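PDB 1KXZ: probable cobalt-precorrin-6B C(15)-methyltransferase (decarboxylating) from Methanothermobacter thermautotrophicus, which probably methylates C-15 of cobalt-precorrin-6B with S-adenosyl-L-methionine and then decarboxylates the C-12 side chain, yielding cobalt-precorrin-7 on the anaerobic route to adenosylcobalamin. Local coordinates for residues Glu50-Val55 with His78-Asn83. Numbering follows the deposited sequence.
Sequences ELAGRV and HGLGDN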
loop_
_atom_site.group_PDB
_atom_site.type_symbol
_atom_site.label_atom_id
_atom_site.label_comp_id
_atom_site.label_asym_id
_atom_site.label_seq_id
_atom_site.Cartn_x
_atom_site.Cartn_y
_atom_site.Cartn_z
ATOM N N GLU A 50 21.966 -1.954 -13.539
ATOM C CA GLU A 50 22.270 -2.588 -12.278
ATOM C C GLU A 50 22.970 -3.930 -12.445
ATOM O O GLU A 50 23.909 -4.270 -11.721
ATOM C CB GLU A 50 20.993 -2.727 -11.435
ATOM C CG GLU A 50 20.318 -1.394 -11.056
ATOM C CD GLU A 50 21.292 -0.309 -10.498
ATOM O OE1 GLU A 50 22.289 -0.634 -9.776
ATOM O OE2 GLU A 50 21.039 0.891 -10.782
ATOM N N LEU A 51 22.529 -4.688 -13.426
ATOM C CA LEU A 51 23.118 -5.990 -13.686
ATOM C C LEU A 51 24.492 -5.845 -14.323
ATOM O O LEU A 51 25.440 -6.534 -13.947
ATOM C CB LEU A 51 22.207 -6.801 -14.606
ATOM C CG LEU A 51 20.958 -7.494 -14.030
ATOM C CD1 LEU A 51 20.167 -8.157 -15.148
ATOM C CD2 LEU A 51 21.384 -8.542 -13.034
ATOM N N ALA A 52 24.598 -4.931 -15.275
ATOM C CA ALA A 52 25.851 -4.687 -15.955
ATOM C C ALA A 52 26.985 -4.582 -14.928
ATOM O O ALA A 52 28.011 -5.268 -15.044
ATOM C CB ALA A 52 25.758 -3.407 -16.774
ATOM N N GLY A 53 26.764 -3.800 -13.874
ATOM C CA GLY A 53 27.802 -3.641 -12.874
ATOM C C GLY A 53 28.068 -4.818 -11.941
ATOM O O GLY A 53 29.018 -4.748 -11.151
ATOM N N ARG A 54 27.299 -5.901 -12.008
ATOM C CA ARG A 54 27.530 -6.993 -11.056
ATOM C C ARG A 54 27.690 -8.393 -11.619
ATOM O O ARG A 54 28.056 -9.325 -10.876
ATOM C CB ARG A 54 26.430 -7.009 -9.988
ATOM C CG ARG A 54 26.130 -5.639 -9.414
ATOM C CD ARG A 54 25.102 -5.682 -8.310
ATOM N NE ARG A 54 24.426 -4.388 -8.174
ATOM C CZ ARG A 54 23.502 -4.123 -7.254
ATOM N NH1 ARG A 54 23.145 -5.061 -6.378
ATOM N NH2 ARG A 54 22.908 -2.929 -7.233
ATOM N N VAL A 55 27.377 -8.566 -12.905
ATOM C CA VAL A 55 27.488 -9.882 -13.545
ATOM C C VAL A 55 28.461 -9.879 -14.721
ATOM O O VAL A 55 28.854 -8.817 -15.222
ATOM C CB VAL A 55 26.136 -10.400 -14.043
ATOM C CG1 VAL A 55 25.175 -10.525 -12.916
ATOM C CG2 VAL A 55 25.592 -9.478 -15.065
ATOM N N HIS A 78 26.576 6.044 -17.715
ATOM C CA HIS A 78 27.107 5.460 -16.506
ATOM C C HIS A 78 28.293 4.551 -16.792
ATOM O O HIS A 78 28.635 3.710 -15.971
ATOM C CB HIS A 78 25.973 4.751 -15.708
ATOM C CG HIS A 78 24.771 5.625 -15.439
ATOM N ND1 HIS A 78 24.714 6.533 -14.399
ATOM C CD2 HIS A 78 23.613 5.789 -16.134
ATOM C CE1 HIS A 78 23.584 7.221 -14.472
ATOM N NE2 HIS A 78 22.893 6.788 -15.513
ATOM N N GLY A 79 28.904 4.736 -17.963
ATOM C CA GLY A 79 30.087 3.984 -18.363
ATOM C C GLY A 79 30.071 2.470 -18.269
ATOM O O GLY A 79 31.109 1.823 -18.022
ATOM N N LEU A 80 28.889 1.895 -18.431
ATOM C CA LEU A 80 28.732 0.445 -18.396
ATOM C C LEU A 80 28.437 0.071 -19.834
ATOM O O LEU A 80 28.485 0.930 -20.718
ATOM C CB LEU A 80 27.553 0.064 -17.507
ATOM C CG LEU A 80 27.698 0.452 -16.048
ATOM C CD1 LEU A 80 26.368 0.425 -15.368
ATOM C CD2 LEU A 80 28.662 -0.500 -15.392
ATOM N N GLY A 81 28.147 -1.190 -20.092
ATOM C CA GLY A 81 27.840 -1.542 -21.460
ATOM C C GLY A 81 28.911 -2.355 -22.127
ATOM O O GLY A 81 28.677 -2.970 -23.155
ATOM N N ASP A 82 30.099 -2.355 -21.548
ATOM C CA ASP A 82 31.188 -3.140 -22.101
ATOM C C ASP A 82 30.741 -4.604 -22.087
ATOM O O ASP A 82 30.906 -5.335 -23.059
ATOM C CB ASP A 82 32.476 -2.942 -21.271
ATOM C CG ASP A 82 33.150 -1.572 -21.528
ATOM O OD1 ASP A 82 34.091 -1.510 -22.375
ATOM O OD2 ASP A 82 32.732 -0.569 -20.883
ATOM N N ASN A 83 30.087 -5.002 -21.009
ATOM C CA ASN A 83 29.599 -6.365 -20.871
ATOM C C ASN A 83 28.101 -6.482 -21.126
ATOM O O ASN A 83 27.451 -7.345 -20.540
ATOM C CB ASN A 83 29.876 -6.873 -19.473
ATOM C CG ASN A 83 29.093 -6.124 -18.439
ATOM O OD1 ASN A 83 28.750 -4.951 -18.639
ATOM N ND2 ASN A 83 28.816 -6.771 -17.320
#
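The amide of Asn83 reaches back to Ala52 at the C-terminal end of helix 46-52 and to the turn after it, and shows how one side chain can serve carbonyls that a helix leaves behind. Its ND2 donates to Ala52 O at 2.8 Å; the bond is fairly straight (158°), arrives on a lone pair in the carbonyl plane, and leaves the acceptor close to the plane of the amide. A second, weak and strongly bent bond runs from ND2 to Val55 O at 2.9 Å, and ND2 also binds Arg56 O. Asn83 OD1 packs against Ala52 CB at 3.8 Å. Replacing Asn83 by an alanine is likely to take the shared N-H donor from the carbonyls of Ala52, Val55 and Arg56, leaving the turn less firmly tied. Beside the amide, Leu80 CB meets Ala52 CB at 4.0 Å in an apolar contact, while Leu80 CD2 lies against the backbone of Gly53, 4.1 Å from Gly53 N, and the side chain also touches Leu49. The Schellman motif ending helix 65-77, with Gly79 as its C-prime residue at positive phi and Leu80 N bonded to Leu75 O, probably sets the direction in which Leu80 leaves the helix. In this Rossmann-like methyltransferase domain the contact thus joins the end of helix 46-52 to the loop leading from helix 65-77 into strand 84-88; strands 57-62 and 84-88 are neighbours in the sheet, and Asn83 is backbone-bonded to Val58.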